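Local coordinates for conserved protein (Methanosarcina mazei, PDB 4DPO), which is of unknown function but belongs to the antibiotic biosynthesis monooxygenase family and may act as a small oxygenase-like enzyme, at residues 26-32 / 74-80; 42-46 / 101-106. All blocks are in the same frame, centred on the assembly; numbering follows the deposited sequence.

Contact 1: 26-32 / 74-80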
loop_
_atom_site.group_PDB
_atom_site.type_symbol
_atom_site.label_atom_id
_atom_site.label_comp_id
_atom_site.label_asym_id
_atom_site.label_seq_id
_atom_site.Cartn_x
_atom_site.Cartn_y
_atom_site.Cartn_z
ATOM N N ILE A 26 -10.319 1.627 4.866
ATOM C CA ILE A 26 -9.721 0.395 4.436
ATOM C C ILE A 26 -8.704 0.662 3.302
ATOM O O ILE A 26 -8.963 1.491 2.424
ATOM C CB ILE A 26 -10.843 -0.514 3.935
ATOM C CG1 ILE A 26 -10.954 -1.764 4.787
ATOM C CG2 ILE A 26 -10.566 -0.941 2.553
ATOM C CD1 ILE A 26 -11.139 -1.477 6.257
ATOM N N ARG A 27 -7.552 -0.011 3.296
ATOM C CA ARG A 27 -6.605 0.153 2.175
ATOM C C ARG A 27 -6.270 -1.156 1.557
ATOM O O ARG A 27 -5.903 -2.072 2.274
ATOM C CB ARG A 27 -5.310 0.744 2.650
ATOM C CG ARG A 27 -5.437 2.092 3.169
ATOM C CD ARG A 27 -4.309 2.839 2.661
ATOM N NE ARG A 27 -4.232 4.142 3.286
ATOM C CZ ARG A 27 -3.147 4.925 3.257
ATOM N NH1 ARG A 27 -2.056 4.524 2.580
ATOM N NH2 ARG A 27 -3.155 6.130 3.882
ATOM N N VAL A 28 -6.366 -1.269 0.251
ATOM C CA VAL A 28 -5.989 -2.532 -0.304
ATOM C C VAL A 28 -4.721 -2.399 -1.098
ATOM O O VAL A 28 -4.507 -1.391 -1.767
ATOM C CB VAL A 28 -7.104 -3.205 -1.180
ATOM C CG1 VAL A 28 -8.465 -2.505 -1.002
ATOM C CG2 VAL A 28 -6.681 -3.315 -2.667
ATOM N N VAL A 29 -3.880 -3.423 -1.014
ATOM C CA VAL A 29 -2.698 -3.484 -1.817
ATOM C C VAL A 29 -2.949 -4.670 -2.686
ATOM O O VAL A 29 -3.111 -5.784 -2.191
ATOM C CB VAL A 29 -1.462 -3.732 -0.975
ATOM C CG1 VAL A 29 -0.268 -3.857 -1.859
ATOM C CG2 VAL A 29 -1.291 -2.639 -0.036
ATOM N N ALA A 30 -3.002 -4.438 -3.983
ATOM C CA ALA A 30 -3.229 -5.533 -4.901
ATOM C C ALA A 30 -2.089 -5.705 -5.900
ATOM O O ALA A 30 -2.102 -5.102 -6.954
ATOM C CB ALA A 30 -4.603 -5.384 -5.621
ATOM N N LYS A 31 -1.118 -6.551 -5.569
ATOM C CA LYS A 31 0.081 -6.627 -6.397
ATOM C C LYS A 31 0.011 -7.613 -7.583
ATOM O O LYS A 31 -0.231 -8.806 -7.417
ATOM C CB LYS A 31 1.267 -6.914 -5.498
ATOM C CG LYS A 31 2.549 -7.262 -6.190
ATOM C CD LYS A 31 3.591 -7.106 -5.143
ATOM C CE LYS A 31 4.708 -8.090 -5.289
ATOM N NZ LYS A 31 5.308 -8.171 -3.915
ATOM N N ASN A 32 0.199 -7.114 -8.781
ATOM C CA ASN A 32 0.127 -7.980 -9.927
ATOM C C ASN A 32 1.489 -8.235 -10.564
ATOM O O ASN A 32 2.365 -7.323 -10.611
ATOM C CB ASN A 32 -0.737 -7.321 -10.967
ATOM C CG ASN A 32 -2.131 -7.159 -10.508
ATOM O OD1 ASN A 32 -2.592 -6.053 -10.151
ATOM N ND2 ASN A 32 -2.838 -8.265 -10.502
ATOM N N LEU A 74 3.061 -4.578 -11.205
ATOM C CA LEU A 74 2.111 -3.466 -11.206
ATOM C C LEU A 74 0.995 -3.540 -10.086
ATOM O O LEU A 74 0.027 -4.341 -10.180
ATOM C CB LEU A 74 1.449 -3.373 -12.565
ATOM C CG LEU A 74 1.973 -2.521 -13.740
ATOM C CD1 LEU A 74 2.882 -1.410 -13.337
ATOM C CD2 LEU A 74 2.601 -3.368 -14.843
ATOM N N THR A 75 1.098 -2.693 -9.055
ATOM C CA THR A 75 0.257 -2.868 -7.885
ATOM C C THR A 75 -0.948 -1.939 -7.920
ATOM O O THR A 75 -0.875 -0.868 -8.489
ATOM C CB THR A 75 1.116 -2.739 -6.651
ATOM O OG1 THR A 75 2.142 -3.763 -6.698
ATOM C CG2 THR A 75 0.300 -2.885 -5.363
HETATM N N MSE A 76 -2.093 -2.382 -7.416
HETATM C CA MSE A 76 -3.245 -1.513 -7.229
HETATM C C MSE A 76 -3.284 -0.978 -5.788
HETATM O O MSE A 76 -3.169 -1.741 -4.825
HETATM C CB MSE A 76 -4.525 -2.271 -7.484
HETATM C CG MSE A 76 -5.318 -1.788 -8.650
HETATM SE SE MSE A 76 -4.637 -2.846 -10.177
HETATM C CE MSE A 76 -2.785 -3.209 -9.719
ATOM N N LEU A 77 -3.423 0.332 -5.627
ATOM C CA LEU A 77 -3.366 0.895 -4.282
ATOM C C LEU A 77 -4.620 1.672 -4.100
ATOM O O LEU A 77 -4.911 2.538 -4.907
ATOM C CB LEU A 77 -2.115 1.749 -4.041
ATOM C CG LEU A 77 -0.765 1.017 -4.109
ATOM C CD1 LEU A 77 0.282 2.003 -3.661
ATOM C CD2 LEU A 77 -0.683 -0.257 -3.249
ATOM N N GLU A 78 -5.378 1.334 -3.064
ATOM C CA GLU A 78 -6.709 1.868 -2.930
ATOM C C GLU A 78 -6.976 2.257 -1.499
ATOM O O GLU A 78 -6.300 1.761 -0.577
ATOM C CB GLU A 78 -7.744 0.825 -3.340
ATOM C CG GLU A 78 -7.242 -0.137 -4.389
ATOM C CD GLU A 78 -8.223 -1.257 -4.670
ATOM O OE1 GLU A 78 -9.253 -1.341 -3.988
ATOM O OE2 GLU A 78 -7.982 -2.065 -5.582
ATOM N N GLU A 79 -7.960 3.144 -1.327
ATOM C CA GLU A 79 -8.470 3.429 -0.025
ATOM C C GLU A 79 -9.941 3.681 -0.106
ATOM O O GLU A 79 -10.405 4.431 -0.936
ATOM C CB GLU A 79 -7.732 4.622 0.579
ATOM C CG GLU A 79 -7.937 4.737 2.100
ATOM C CD GLU A 79 -7.398 6.047 2.662
ATOM O OE1 GLU A 79 -6.477 6.629 2.008
ATOM O OE2 GLU A 79 -7.891 6.491 3.739
ATOM N N TRP A 80 -10.638 3.052 0.802
ATOM C CA TRP A 80 -12.058 2.932 0.811
ATOM C C TRP A 80 -12.520 3.449 2.146
ATOM O O TRP A 80 -11.832 3.214 3.145
ATOM C CB TRP A 80 -12.423 1.450 0.689
ATOM C CG TRP A 80 -12.157 0.974 -0.695
ATOM C CD1 TRP A 80 -11.085 0.266 -1.125
ATOM C CD2 TRP A 80 -12.943 1.259 -1.867
ATOM N NE1 TRP A 80 -11.166 0.064 -2.483
ATOM C CE2 TRP A 80 -12.305 0.661 -2.953
ATOM C CE3 TRP A 80 -14.151 1.936 -2.086
ATOM C CZ2 TRP A 80 -12.817 0.734 -4.239
ATOM C CZ3 TRP A 80 -14.657 1.997 -3.361
ATOM C CH2 TRP A 80 -13.998 1.419 -4.412
#
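Strands 26-32 and 74-80 run antiparallel, their short axes inclined at 168° and 4.3 Å apart at the closest, with Ile26 facing Trp80 at one end and Asn32 facing Leu74 at the other. Paired backbone bonds recur at every second residue; Ala30 and Met76 exchange two, Ala30 N to Met76 O spanning 2.8 Å.

On the face that carries Val28, Glu78 and Trp80, the indole NE1 donates to the anti side of Glu78 OE1 over 2.8 Å at 178°, and the oxygen lies in the plane of the ring. This bond joins indole and carboxylate within one strand, and the carboxylate also lies beside Val28. Val28 CG1 and Ile26 CG2 both reach the edge of the indole, the former 3.8 Å from Trp80 CD1. Leu86 of helix 83-90 packs on Val28, Glu78 and Trp80, as expected for the ferredoxin-like alpha+beta fold of the family, in which helices pack on one face of an antiparallel sheet.

The other face looks to the second subunit. There Val29 and Leu77 run alongside each other in the same direction, with Val29 CG1 3.9 Å from Leu77 CD2. Arg27 NE and Glu79 OE1 form a salt bridge of 3.6 Å by charge alone, the oxygen standing well out of the guanidinium plane, while Arg27 NH2 is engaged by Asp61 of the second subunit. In Thr75, chi1 of -60° turns CG2 anti to the backbone N, where it meets Val29 CG1, and leaves OG1 bordering Lys31 CB and hydrogen-bonded to Tyr115 of the second subunit.

Contact 2: 42-46 / 101-106; sequences FMNLC and LLSECL
With CG anti to the backbone N (chi1 -177°), the ring of Phe42 swings from its helix toward Leu102; the bond from CA to CB of Leu45 already points at 101-106, and chi1 of -69° puts its CG anti to the carbonyl carbon. The two residues, one turn apart on helix 39-54, both touch Leu102: its CD1 methyl lies 3.4 Å from Leu45 CB and 3.6 Å from Phe42 CD2. Leu102 meets the phenyl group obliquely. Cys105, by contrast, comes to the ring edge near its plane, its CB 3.9 Å from Phe42 CD2, and Leu106 CD1 reaches Phe42 CE2 at the same separation, again obliquely. Three residues thus gather along the CD2-CE2 side of the ring. At the Leu45 end, Leu45 and Leu101 cross at about a right angle, Leu45 CD1 lying 3.8 Å from Leu101 CB. Every one of these contacts is apolar, and through them helix 39-54 packs on the last turn of helix 93-104 and on the residues after it. Leu101 is the exposed margin of the patch. On the inner side, Phe42 touches Asn32 of strand 26-33 and Leu74 of strand 73-80, which places this junction over one end of the central strands.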
loop_
_atom_site.group_PDB
_atom_site.type_symbol
_atom_site.label_atom_id
_atom_site.label_comp_id
_atom_site.label_asym_id
_atom_site.label_seq_id
_atom_site.Cartn_x
_atom_site.Cartn_y
_atom_site.Cartn_z
ATOM N N PHE A 42 -3.147 -4.588 -20.270
ATOM C CA PHE A 42 -3.415 -4.481 -18.873
ATOM C C PHE A 42 -3.700 -3.040 -18.541
ATOM O O PHE A 42 -4.777 -2.735 -18.016
ATOM C CB PHE A 42 -2.202 -4.928 -18.110
ATOM C CG PHE A 42 -2.396 -4.933 -16.641
ATOM C CD1 PHE A 42 -1.919 -3.887 -15.857
ATOM C CD2 PHE A 42 -3.060 -5.978 -16.019
ATOM C CE1 PHE A 42 -2.093 -3.891 -14.460
ATOM C CE2 PHE A 42 -3.237 -5.987 -14.623
ATOM C CZ PHE A 42 -2.744 -4.954 -13.844
HETATM N N MSE A 43 -2.751 -2.153 -18.849
HETATM C CA MSE A 43 -2.965 -0.697 -18.671
HETATM C C MSE A 43 -4.250 -0.182 -19.259
HETATM O O MSE A 43 -4.926 0.578 -18.588
HETATM C CB MSE A 43 -1.825 0.153 -19.222
HETATM C CG MSE A 43 -0.453 -0.144 -18.605
HETATM SE SE MSE A 43 -0.450 0.165 -16.674
HETATM C CE MSE A 43 1.509 0.186 -16.506
ATOM N N ASN A 44 -4.616 -0.576 -20.485
ATOM C CA ASN A 44 -5.866 -0.069 -21.044
ATOM C C ASN A 44 -7.052 -0.530 -20.245
ATOM O O ASN A 44 -8.062 0.169 -20.169
ATOM C CB ASN A 44 -6.040 -0.436 -22.525
ATOM C CG ASN A 44 -4.843 -0.004 -23.370
ATOM O OD1 ASN A 44 -4.337 1.123 -23.217
ATOM N ND2 ASN A 44 -4.351 -0.912 -24.228
ATOM N N LEU A 45 -6.935 -1.700 -19.628
ATOM C CA LEU A 45 -8.041 -2.198 -18.780
ATOM C C LEU A 45 -8.158 -1.474 -17.429
ATOM O O LEU A 45 -9.274 -1.117 -17.035
ATOM C CB LEU A 45 -7.981 -3.721 -18.604
ATOM C CG LEU A 45 -8.294 -4.512 -19.882
ATOM C CD1 LEU A 45 -7.748 -5.927 -19.761
ATOM C CD2 LEU A 45 -9.791 -4.429 -20.216
ATOM N N CYS A 46 -7.026 -1.218 -16.754
ATOM C CA CYS A 46 -7.018 -0.300 -15.604
ATOM C C CYS A 46 -7.591 1.089 -15.883
ATOM O O CYS A 46 -8.293 1.620 -15.035
ATOM C CB CYS A 46 -5.634 -0.113 -15.031
ATOM S SG CYS A 46 -4.766 -1.611 -14.598
ATOM N N LEU A 101 -10.853 -9.928 -17.281
ATOM C CA LEU A 101 -10.007 -9.585 -18.417
ATOM C C LEU A 101 -8.592 -9.301 -17.955
ATOM O O LEU A 101 -7.570 -9.789 -18.519
ATOM C CB LEU A 101 -10.586 -8.352 -19.102
ATOM C CG LEU A 101 -12.043 -8.494 -19.594
ATOM C CD1 LEU A 101 -12.576 -7.185 -20.233
ATOM C CD2 LEU A 101 -12.132 -9.649 -20.590
ATOM N N LEU A 102 -8.544 -8.476 -16.909
ATOM C CA LEU A 102 -7.323 -8.110 -16.231
ATOM C C LEU A 102 -6.568 -9.366 -15.882
ATOM O O LEU A 102 -5.387 -9.452 -16.142
ATOM C CB LEU A 102 -7.716 -7.405 -14.973
ATOM C CG LEU A 102 -7.007 -6.115 -14.637
ATOM C CD1 LEU A 102 -6.631 -5.298 -15.864
ATOM C CD2 LEU A 102 -7.950 -5.329 -13.737
ATOM N N SER A 103 -7.265 -10.361 -15.329
ATOM C CA SER A 103 -6.615 -11.631 -14.990
ATOM C C SER A 103 -5.973 -12.457 -16.115
ATOM O O SER A 103 -4.992 -13.144 -15.884
ATOM C CB SER A 103 -7.551 -12.484 -14.187
ATOM O OG SER A 103 -7.603 -11.900 -12.902
ATOM N N GLU A 104 -6.521 -12.391 -17.326
ATOM C CA GLU A 104 -5.838 -13.012 -18.469
ATOM C C GLU A 104 -4.405 -12.442 -18.701
ATOM O O GLU A 104 -3.589 -13.081 -19.365
ATOM C CB GLU A 104 -6.705 -12.986 -19.746
ATOM N N CYS A 105 -4.077 -11.289 -18.118
ATOM C CA CYS A 105 -2.796 -10.648 -18.411
ATOM C C CYS A 105 -1.649 -11.103 -17.505
ATOM O O CYS A 105 -0.495 -10.740 -17.723
ATOM C CB CYS A 105 -2.933 -9.115 -18.401
ATOM S SG CYS A 105 -4.357 -8.470 -19.382
ATOM N N LEU A 106 -1.952 -11.926 -16.522
ATOM C CA LEU A 106 -1.027 -12.139 -15.430
ATOM C C LEU A 106 -0.192 -13.406 -15.540
ATOM O O LEU A 106 -0.675 -14.440 -16.030
ATOM C CB LEU A 106 -1.811 -12.202 -14.138
ATOM C CG LEU A 106 -2.258 -10.915 -13.456
ATOM C CD1 LEU A 106 -2.792 -9.851 -14.374
ATOM C CD2 LEU A 106 -3.288 -11.320 -12.409
#

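Overall arrangement
Contacts 1 and 2 illustrate how a sheet and its helical layer share one hydrophobic core. Their centres are 15 Å apart, yet they meet at the Asn32-Leu74 end of the strand pair: Leu74 CD1 lies 3.8 Å from Met43 CE, and Leu74 CB is 4.1 Å from Phe42 CE1. Phe42 thus takes part in both the helix junction and the packing on the sheet. The order 26-32, 42-46, 74-80, 101-106 makes the two contacts cross along the chain, strand 26-33 leading into helix 39-54. Contact 2 lies on the helix side of the sheet, away from the face that meets the second subunit. No ligand or established active site marks either contact.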